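Agarase (Pseudoalteromonas fuliginea, PDB 6XJ9) probably hydrolyses agarose chains as a glycoside hydrolase of family 50, and carries a domain resembling carbohydrate-binding modules. Local coordinates at residues A[62-65]-A[66-70]; A[539-542]-A[543-546]; A[723-727]-A[728-732]. One frame throughout, in Å; residues are numbered along the deposited sequence.

How the contacts relate
All three contacts are local. Contact 1 lies at the surface, in the connection between two strands of the domain that resembles a carbohydrate-binding module. Contact 2 is partly buried and occupies two successive turns of helix 537-550. Contact 3 is buried, in the loop between strand 709-714 and helix 745-763. No element is shared, and their centres are 33 to 44 Å apart. The chemistry differs. In contact 1 a side-chain amide grips a backbone carbonyl. In contact 2 a salt bridge runs along a regular helix. In contact 3 one arginine meets two carboxylates in a loop without regular structure, where glycines also let the chain turn.

Contact 1 (A[62-65]-A[66-70]); sequences QFQS and KKNSY
Gln64 and Asn68 close the turn that joins strand 58-63 to strand 70-75 in the domain resembling a carbohydrate-binding module. Gln64 is the centre of an inverse gamma turn, with a weak bond from Ser65 N to Phe63 O. The main polar link uses a side-chain amide. Asn68 ND2 donates to Gln64 O over 2.8 Å, at 162° on the hydrogen. The donor lies in the carbonyl plane, and the oxygen lies close to the amide plane of Asn68. The CG of Asn68 is anti to its own carbonyl carbon (chi1 -53°), which turns the amide back toward Gln64. A second, weak bond comes from the backbone, from Asn68 N to Gln64 O at 3.1 Å. One carbonyl thus takes two donors from the same residue. Beyond these bonds the side chains touch little: Gln64 CB lies 3.6 Å from Asn68 ND2. Outside partners fix the middle of the turn. Ser65 OG bonds to His197 O, and Lys66 N to Asp198 OD1. Lys66 O accepts from Arg650 NH2, which ties the turn to a residue far along the chain. Within the turn, a CA-H...O contact brings Ser65 CA to 3.2 Å from Asn68 O.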
ATOM      1  N   GLN A  62     -11.555  19.860  14.247  1.00 28.50           N
ATOM      2  CA  GLN A  62     -10.215  20.059  13.699  1.00 28.28           C
ATOM      3  C   GLN A  62      -9.219  20.176  14.848  1.00 26.20           C
ATOM      4  O   GLN A  62      -9.097  21.231  15.467  1.00 24.91           O
ATOM      5  CB  GLN A  62     -10.169  21.296  12.803  1.00 31.30           C
ATOM      6  CG  GLN A  62     -10.744  21.049  11.415  1.00 36.61           C
ATOM      7  CD  GLN A  62     -11.318  22.294  10.785  1.00 38.88           C
ATOM      8  OE1 GLN A  62     -11.021  23.415  11.193  1.00 43.83           O
ATOM      9  NE2 GLN A  62     -12.158  22.100   9.781  1.00 41.22           N
ATOM     10  N   PHE A  63      -8.544  19.059  15.146  1.00 24.96           N
ATOM     11  CA  PHE A  63      -7.551  18.996  16.204  1.00 24.47           C
ATOM     12  C   PHE A  63      -6.311  19.757  15.750  1.00 23.62           C
ATOM     13  O   PHE A  63      -5.787  19.504  14.673  1.00 22.06           O
ATOM     14  CB  PHE A  63      -7.151  17.544  16.500  1.00 24.33           C
ATOM     15  CG  PHE A  63      -8.250  16.646  17.016  1.00 24.81           C
ATOM     16  CD1 PHE A  63      -8.558  16.608  18.372  1.00 24.57           C
ATOM     17  CD2 PHE A  63      -8.957  15.821  16.153  1.00 23.28           C
ATOM     18  CE1 PHE A  63      -9.567  15.777  18.846  1.00 25.54           C
ATOM     19  CE2 PHE A  63      -9.963  14.992  16.625  1.00 25.53           C
ATOM     20  CZ  PHE A  63     -10.264  14.967  17.973  1.00 26.25           C
ATOM     21  N   GLN A  64      -5.854  20.702  16.574  1.00 24.18           N
ATOM     22  CA  GLN A  64      -4.708  21.512  16.194  1.00 26.87           C
ATOM     23  C   GLN A  64      -3.453  20.791  16.681  1.00 26.46           C
ATOM     24  O   GLN A  64      -2.680  21.327  17.469  1.00 26.16           O
ATOM     25  CB  GLN A  64      -4.858  22.939  16.735  1.00 29.67           C
ATOM     26  CG  GLN A  64      -6.138  23.637  16.280  1.00 32.14           C
ATOM     27  CD  GLN A  64      -6.334  24.977  16.951  1.00 36.65           C
ATOM     28  OE1 GLN A  64      -6.187  25.124  18.164  1.00 38.44           O
ATOM     29  NE2 GLN A  64      -6.672  25.978  16.153  1.00 40.44           N
ATOM     30  N   SER A  65      -3.267  19.566  16.168  1.00 25.28           N
ATOM     31  CA  SER A  65      -2.330  18.596  16.708  1.00 24.61           C
ATOM     32  C   SER A  65      -0.925  18.780  16.134  1.00 24.77           C
ATOM     33  O   SER A  65       0.030  18.219  16.669  1.00 26.52           O
ATOM     34  CB  SER A  65      -2.848  17.184  16.513  1.00 23.11           C
ATOM     35  OG  SER A  65      -3.338  17.006  15.192  1.00 21.65           O
ATOM     36  N   LYS A  66      -0.796  19.572  15.064  1.00 25.32           N
ATOM     37  CA  LYS A  66       0.522  19.930  14.560  1.00 26.44           C
ATOM     38  C   LYS A  66       1.270  20.762  15.598  1.00 25.52           C
ATOM     39  O   LYS A  66       2.442  20.514  15.857  1.00 23.69           O
ATOM     40  CB  LYS A  66       0.456  20.685  13.228  1.00 28.95           C
ATOM     41  CG  LYS A  66       1.796  20.868  12.516  1.00 29.75           C
ATOM     42  CD  LYS A  66       1.653  21.504  11.151  1.00 33.69           C
ATOM     43  CE  LYS A  66       2.867  21.360  10.254  1.00 35.11           C
ATOM     44  NZ  LYS A  66       4.011  22.166  10.741  1.00 40.53           N
ATOM     45  N   LYS A  67       0.588  21.757  16.169  1.00 26.68           N
ATOM     46  CA  LYS A  67       1.209  22.734  17.052  1.00 27.23           C
ATOM     47  C   LYS A  67       1.097  22.281  18.510  1.00 24.95           C
ATOM     48  O   LYS A  67       1.881  22.699  19.356  1.00 23.96           O
ATOM     49  CB  LYS A  67       0.574  24.115  16.817  1.00 29.57           C
ATOM     50  CG  LYS A  67       0.934  25.205  17.827  1.00 34.19           C
ATOM     51  CD  LYS A  67       2.390  25.690  17.794  1.00 35.59           C
ATOM     52  CE  LYS A  67       2.563  27.035  18.477  1.00 36.44           C
ATOM     53  NZ  LYS A  67       3.987  27.450  18.573  1.00 37.84           N
ATOM     54  N   ASN A  68       0.119  21.418  18.801  1.00 22.48           N
ATOM     55  CA  ASN A  68      -0.180  21.066  20.179  1.00 21.62           C
ATOM     56  C   ASN A  68      -0.150  19.550  20.313  1.00 20.98           C
ATOM     57  O   ASN A  68      -0.846  18.862  19.571  1.00 22.62           O
ATOM     58  CB  ASN A  68      -1.547  21.608  20.601  1.00 21.13           C
ATOM     59  CG  ASN A  68      -1.693  23.094  20.354  1.00 22.67           C
ATOM     60  OD1 ASN A  68      -1.265  23.904  21.172  1.00 23.67           O
ATOM     61  ND2 ASN A  68      -2.272  23.462  19.226  1.00 23.45           N
ATOM     62  N   SER A  69       0.655  19.055  21.260  1.00 21.19           N
ATOM     63  CA  SER A  69       0.945  17.635  21.402  1.00 21.05           C
ATOM     64  C   SER A  69      -0.236  16.923  22.052  1.00 22.38           C
ATOM     65  O   SER A  69      -0.311  15.698  22.017  1.00 21.89           O
ATOM     66  CB  SER A  69       2.217  17.398  22.173  1.00 21.33           C
ATOM     67  OG  SER A  69       2.162  18.035  23.446  1.00 23.49           O
ATOM     68  N   TYR A  70      -1.129  17.706  22.665  1.00 22.56           N
ATOM     69  CA  TYR A  70      -2.400  17.201  23.155  1.00 24.80           C
ATOM     70  C   TYR A  70      -3.520  18.103  22.638  1.00 24.15           C
ATOM     71  O   TYR A  70      -3.481  19.313  22.844  1.00 27.08           O
ATOM     72  CB  TYR A  70      -2.421  17.126  24.688  1.00 25.93           C
ATOM     73  CG  TYR A  70      -3.728  16.624  25.255  1.00 25.91           C
ATOM     74  CD1 TYR A  70      -3.941  15.267  25.442  1.00 24.35           C
ATOM     75  CD2 TYR A  70      -4.762  17.498  25.568  1.00 26.07           C
ATOM     76  CE1 TYR A  70      -5.145  14.784  25.931  1.00 25.28           C
ATOM     77  CE2 TYR A  70      -5.976  17.033  26.061  1.00 28.57           C
ATOM     78  CZ  TYR A  70      -6.163  15.670  26.244  1.00 26.53           C
ATOM     79  OH  TYR A  70      -7.336  15.197  26.750  1.00 28.66           O
TER

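Contact 2 (A[539-542]-A[543-546]); sequences KAEF and SRLM
Glu541 and Arg544 each set CG anti to the backbone N (chi1 -179° and -165°), and both chains then bend, Glu541 at chi2 and Arg544 at chi3. The two side chains lie next to each other and point the same way. Arg544 grips the carboxylate side-on with two nitrogens. NE donates to Glu541 OE1 over 3.0 Å, with the oxygen in the guanidinium plane but the donor above the carboxylate plane. NH1 donates to Glu541 OE2 over 2.7 Å, on the syn side of that oxygen but tilted out of the carboxylate plane. The two flat groups are turned 52° apart, so the bidentate grip is not coplanar. Backbone bonds run beneath it. Ser543 N reaches Lys539 O at 2.8 Å, and Met546 N reaches Phe542 O at 3.2 Å. On another part of the helix surface, Lys539 CE touches Ser543 OG at 3.5 Å. Their polar ends bond elsewhere: Lys539 NZ to Arg531 O and other carbonyls, Ser543 OG to Asp571 OD1. Phe542 and Met546 both pack on Leu590 of helix 584-609. An i to i+3 salt bridge beside successive i to i+4 backbone bonds is common on alpha-helices, here on helix 537-550.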
ATOM      1  N   LYS A 539      21.362   6.837  50.471  1.00 24.39           N
ATOM      2  CA  LYS A 539      20.932   7.793  51.480  1.00 25.74           C
ATOM      3  C   LYS A 539      22.155   8.429  52.150  1.00 25.01           C
ATOM      4  O   LYS A 539      22.198   9.639  52.355  1.00 23.67           O
ATOM      5  CB  LYS A 539      19.956   7.160  52.479  1.00 27.21           C
ATOM      6  CG  LYS A 539      19.698   7.987  53.739  1.00 29.13           C
ATOM      7  CD  LYS A 539      19.114   9.376  53.474  1.00 28.85           C
ATOM      8  CE  LYS A 539      18.798  10.157  54.735  1.00 29.65           C
ATOM      9  NZ  LYS A 539      17.846   9.437  55.618  1.00 29.06           N
ATOM     10  N   ALA A 540      23.163   7.609  52.461  1.00 25.89           N
ATOM     11  CA  ALA A 540      24.411   8.120  53.010  1.00 26.67           C
ATOM     12  C   ALA A 540      24.988   9.208  52.099  1.00 26.76           C
ATOM     13  O   ALA A 540      25.519  10.200  52.600  1.00 24.04           O
ATOM     14  CB  ALA A 540      25.389   6.994  53.243  1.00 24.77           C
ATOM     15  N   GLU A 541      24.834   9.046  50.775  1.00 26.12           N
ATOM     16  CA  GLU A 541      25.305  10.067  49.846  1.00 29.47           C
ATOM     17  C   GLU A 541      24.430  11.316  49.920  1.00 29.00           C
ATOM     18  O   GLU A 541      24.953  12.423  49.888  1.00 31.46           O
ATOM     19  CB  GLU A 541      25.440   9.567  48.404  1.00 30.28           C
ATOM     20  CG  GLU A 541      25.953  10.626  47.430  1.00 31.25           C
ATOM     21  CD  GLU A 541      27.416  11.028  47.585  1.00 33.40           C
ATOM     22  OE1 GLU A 541      28.093  10.510  48.504  1.00 34.47           O
ATOM     23  OE2 GLU A 541      27.878  11.869  46.796  1.00 32.97           O
ATOM     24  N   PHE A 542      23.104  11.132  49.993  1.00 29.53           N
ATOM     25  CA  PHE A 542      22.173  12.246  50.084  1.00 27.65           C
ATOM     26  C   PHE A 542      22.459  13.072  51.346  1.00 28.40           C
ATOM     27  O   PHE A 542      22.395  14.298  51.323  1.00 26.25           O
ATOM     28  CB  PHE A 542      20.726  11.744  50.058  1.00 26.44           C
ATOM     29  CG  PHE A 542      20.209  11.214  48.735  1.00 26.28           C
ATOM     30  CD1 PHE A 542      20.979  11.244  47.584  1.00 23.25           C
ATOM     31  CD2 PHE A 542      18.910  10.732  48.637  1.00 26.48           C
ATOM     32  CE1 PHE A 542      20.479  10.775  46.377  1.00 25.40           C
ATOM     33  CE2 PHE A 542      18.413  10.255  47.431  1.00 27.77           C
ATOM     34  CZ  PHE A 542      19.197  10.286  46.299  1.00 26.10           C
ATOM     35  N   SER A 543      22.762  12.388  52.454  1.00 29.18           N
ATOM     36  CA  SER A 543      23.108  13.057  53.703  1.00 31.23           C
ATOM     37  C   SER A 543      24.352  13.925  53.517  1.00 32.59           C
ATOM     38  O   SER A 543      24.383  15.058  53.988  1.00 35.79           O
ATOM     39  CB  SER A 543      23.295  12.050  54.801  1.00 32.58           C
ATOM     40  OG  SER A 543      22.045  11.489  55.184  1.00 35.87           O
ATOM     41  N   ARG A 544      25.360  13.385  52.811  1.00 32.14           N
ATOM     42  CA  ARG A 544      26.626  14.059  52.556  1.00 32.19           C
ATOM     43  C   ARG A 544      26.381  15.390  51.844  1.00 32.04           C
ATOM     44  O   ARG A 544      26.904  16.419  52.272  1.00 30.52           O
ATOM     45  CB  ARG A 544      27.568  13.126  51.785  1.00 34.66           C
ATOM     46  CG  ARG A 544      29.027  13.557  51.773  1.00 35.63           C
ATOM     47  CD  ARG A 544      29.931  12.737  50.871  1.00 38.49           C
ATOM     48  NE  ARG A 544      29.664  12.852  49.436  1.00 39.11           N
ATOM     49  CZ  ARG A 544      29.914  13.918  48.674  1.00 39.84           C
ATOM     50  NH1 ARG A 544      29.628  13.882  47.382  1.00 37.26           N
ATOM     51  NH2 ARG A 544      30.429  15.021  49.198  1.00 41.14           N
ATOM     52  N   LEU A 545      25.534  15.365  50.798  1.00 29.62           N
ATOM     53  CA  LEU A 545      25.319  16.492  49.900  1.00 26.67           C
ATOM     54  C   LEU A 545      24.539  17.609  50.584  1.00 27.35           C
ATOM     55  O   LEU A 545      24.782  18.788  50.313  1.00 27.54           O
ATOM     56  CB  LEU A 545      24.582  16.026  48.636  1.00 26.34           C
ATOM     57  CG  LEU A 545      25.409  15.159  47.689  1.00 26.88           C
ATOM     58  CD1 LEU A 545      24.536  14.509  46.619  1.00 25.27           C
ATOM     59  CD2 LEU A 545      26.518  15.981  47.054  1.00 26.65           C
ATOM     60  N   MET A 546      23.566  17.235  51.423  1.00 27.53           N
ATOM     61  CA  MET A 546      22.741  18.225  52.100  1.00 29.75           C
ATOM     62  C   MET A 546      23.529  18.914  53.223  1.00 31.65           C
ATOM     63  O   MET A 546      23.352  20.107  53.457  1.00 32.47           O
ATOM     64  CB  MET A 546      21.459  17.585  52.642  1.00 29.74           C
ATOM     65  CG  MET A 546      20.474  17.192  51.537  1.00 26.70           C
ATOM     66  SD  MET A 546      19.947  18.628  50.551  1.00 26.78           S
ATOM     67  CE  MET A 546      21.053  18.526  49.142  1.00 25.40           C
TER

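Contact 3 (A[723-727]-A[728-732]); sequences TGRAY and DGENY
An Asx turn at Asp728 anchors this loop, and Arg725 joins it to form a salt-bridge network with Asp728 and Glu730. Asp728 OD1 accepts Glu730 N at 3.1 Å. The same oxygen accepts Arg725 NE at 2.8 Å, and the two donors come from opposite faces of the carboxylate plane. Arg725 NH2 donates to Asp728 OD2, also at 2.8 Å. This side-on grip uses the syn side of both oxygens, with the flat groups only 18° apart. Arg725 CG sits between the backbone N and the carbonyl carbon (chi1 76°), and the chain then runs extended to NE, bringing the guanidinium to the carboxylates. Glu730 stacks over one guanidinium face. Its OE2 lies 3.3 Å from Arg725 NH2, well out of plane. No N-H points at it, so this is a charge contact, not a hydrogen bond. An alanine in place of Arg725 would probably leave both carboxylates without their close positive partner, with long, weak ion pairs to Arg158 remaining.

The backbone closes the loop too. Arg725 N donates to Glu730 O at 2.8 Å, and Gly729 N to Arg725 O at 2.7 Å. A side chain at Gly724 would clash with Gly729 CA. Around the loop, Gly724 O bonds to Thr315 OG1 of strand 315-320. Asn731 ND2 bonds to Ser159 O. Tyr727 meets the ring of His385 edge-to-face, and both Ala726 and Tyr727 touch Arg381 of strand 378-381.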
ATOM      1  N   THR A 723      -1.440 -14.957  20.232  1.00 21.34           N
ATOM      2  CA  THR A 723      -2.003 -15.305  21.527  1.00 21.39           C
ATOM      3  C   THR A 723      -1.141 -14.784  22.679  1.00 21.60           C
ATOM      4  O   THR A 723      -1.270 -15.228  23.823  1.00 21.19           O
ATOM      5  CB  THR A 723      -2.198 -16.818  21.625  1.00 21.92           C
ATOM      6  OG1 THR A 723      -0.939 -17.347  21.215  1.00 22.26           O
ATOM      7  CG2 THR A 723      -3.303 -17.314  20.715  1.00 20.44           C
ATOM      8  N   GLY A 724      -0.263 -13.830  22.366  1.00 21.85           N
ATOM      9  CA  GLY A 724       0.513 -13.157  23.392  1.00 22.95           C
ATOM     10  C   GLY A 724       1.910 -13.751  23.517  1.00 24.15           C
ATOM     11  O   GLY A 724       2.074 -14.965  23.540  1.00 23.54           O
ATOM     12  N   ARG A 725       2.922 -12.881  23.568  1.00 23.82           N
ATOM     13  CA  ARG A 725       4.229 -13.336  24.006  1.00 24.30           C
ATOM     14  C   ARG A 725       4.098 -13.862  25.440  1.00 24.25           C
ATOM     15  O   ARG A 725       3.330 -13.309  26.222  1.00 25.94           O
ATOM     16  CB  ARG A 725       5.284 -12.242  23.829  1.00 23.86           C
ATOM     17  CG  ARG A 725       5.213 -11.138  24.870  1.00 25.66           C
ATOM     18  CD  ARG A 725       6.277 -10.098  24.627  1.00 27.52           C
ATOM     19  NE  ARG A 725       6.328  -9.126  25.709  1.00 30.98           N
ATOM     20  CZ  ARG A 725       7.122  -8.063  25.699  1.00 33.30           C
ATOM     21  NH1 ARG A 725       7.919  -7.841  24.666  1.00 34.77           N
ATOM     22  NH2 ARG A 725       7.115  -7.225  26.716  1.00 34.82           N
ATOM     23  N   ALA A 726       4.837 -14.939  25.745  1.00 22.54           N
ATOM     24  CA  ALA A 726       4.773 -15.689  26.994  1.00 25.53           C
ATOM     25  C   ALA A 726       4.907 -14.800  28.233  1.00 25.99           C
ATOM     26  O   ALA A 726       4.206 -15.005  29.224  1.00 26.95           O
ATOM     27  CB  ALA A 726       5.831 -16.769  26.986  1.00 24.70           C
ATOM     28  N   TYR A 727       5.799 -13.806  28.175  1.00 27.31           N
ATOM     29  CA  TYR A 727       6.143 -13.010  29.347  1.00 28.72           C
ATOM     30  C   TYR A 727       4.933 -12.255  29.899  1.00 27.17           C
ATOM     31  O   TYR A 727       4.708 -12.280  31.105  1.00 27.52           O
ATOM     32  CB  TYR A 727       7.293 -12.043  29.043  1.00 31.74           C
ATOM     33  CG  TYR A 727       7.652 -11.117  30.179  1.00 33.59           C
ATOM     34  CD1 TYR A 727       8.299 -11.588  31.310  1.00 36.42           C
ATOM     35  CD2 TYR A 727       7.361  -9.763  30.122  1.00 35.34           C
ATOM     36  CE1 TYR A 727       8.631 -10.746  32.361  1.00 37.64           C
ATOM     37  CE2 TYR A 727       7.699  -8.903  31.156  1.00 36.97           C
ATOM     38  CZ  TYR A 727       8.327  -9.400  32.284  1.00 39.04           C
ATOM     39  OH  TYR A 727       8.652  -8.570  33.317  1.00 42.09           O
ATOM     40  N   ASP A 728       4.174 -11.572  29.028  1.00 24.10           N
ATOM     41  CA  ASP A 728       3.144 -10.664  29.515  1.00 24.23           C
ATOM     42  C   ASP A 728       1.938 -10.583  28.580  1.00 22.61           C
ATOM     43  O   ASP A 728       1.134  -9.673  28.732  1.00 23.03           O
ATOM     44  CB  ASP A 728       3.705  -9.248  29.690  1.00 23.84           C
ATOM     45  CG  ASP A 728       4.340  -8.693  28.419  1.00 23.36           C
ATOM     46  OD1 ASP A 728       4.111  -9.269  27.336  1.00 23.31           O
ATOM     47  OD2 ASP A 728       5.065  -7.695  28.515  1.00 22.63           O
ATOM     48  N   GLY A 729       1.852 -11.458  27.567  1.00 23.09           N
ATOM     49  CA  GLY A 729       0.651 -11.506  26.738  1.00 23.47           C
ATOM     50  C   GLY A 729       0.554 -10.438  25.650  1.00 22.99           C
ATOM     51  O   GLY A 729      -0.445 -10.385  24.936  1.00 23.07           O
ATOM     52  N   GLU A 730       1.594  -9.607  25.504  1.00 24.97           N
ATOM     53  CA  GLU A 730       1.685  -8.631  24.425  1.00 24.54           C
ATOM     54  C   GLU A 730       1.479  -9.353  23.085  1.00 21.67           C
ATOM     55  O   GLU A 730       2.196 -10.297  22.780  1.00 19.60           O
ATOM     56  CB  GLU A 730       3.063  -7.961  24.507  1.00 28.57           C
ATOM     57  CG  GLU A 730       3.162  -6.559  23.925  1.00 32.77           C
ATOM     58  CD  GLU A 730       4.352  -5.734  24.424  1.00 39.62           C
ATOM     59  OE1 GLU A 730       5.168  -5.288  23.578  1.00 42.23           O
ATOM     60  OE2 GLU A 730       4.465  -5.514  25.658  1.00 41.59           O
ATOM     61  N   ASN A 731       0.525  -8.880  22.277  1.00 21.19           N
ATOM     62  CA  ASN A 731       0.108  -9.595  21.071  1.00 22.02           C
ATOM     63  C   ASN A 731      -0.065  -8.630  19.900  1.00 21.70           C
ATOM     64  O   ASN A 731      -1.034  -8.738  19.148  1.00 24.90           O
ATOM     65  CB  ASN A 731      -1.129 -10.483  21.301  1.00 21.63           C
ATOM     66  CG  ASN A 731      -2.381  -9.749  21.744  1.00 22.83           C
ATOM     67  OD1 ASN A 731      -2.306  -8.639  22.273  1.00 22.46           O
ATOM     68  ND2 ASN A 731      -3.545 -10.360  21.524  1.00 21.66           N
ATOM     69  N   TYR A 732       0.918  -7.737  19.716  1.00 20.27           N
ATOM     70  CA  TYR A 732       0.814  -6.603  18.804  1.00 20.66           C
ATOM     71  C   TYR A 732       1.361  -6.914  17.414  1.00 20.09           C
ATOM     72  O   TYR A 732       2.283  -7.716  17.268  1.00 20.25           O
ATOM     73  CB  TYR A 732       1.746  -5.470  19.242  1.00 21.86           C
ATOM     74  CG  TYR A 732       1.547  -4.888  20.618  1.00 22.87           C
ATOM     75  CD1 TYR A 732       0.379  -5.099  21.336  1.00 22.56           C
ATOM     76  CD2 TYR A 732       2.504  -4.041  21.165  1.00 23.37           C
ATOM     77  CE1 TYR A 732       0.191  -4.525  22.581  1.00 23.33           C
ATOM     78  CE2 TYR A 732       2.326  -3.460  22.413  1.00 25.96           C
ATOM     79  CZ  TYR A 732       1.160  -3.700  23.122  1.00 24.79           C
ATOM     80  OH  TYR A 732       0.967  -3.133  24.350  1.00 25.68           O
TER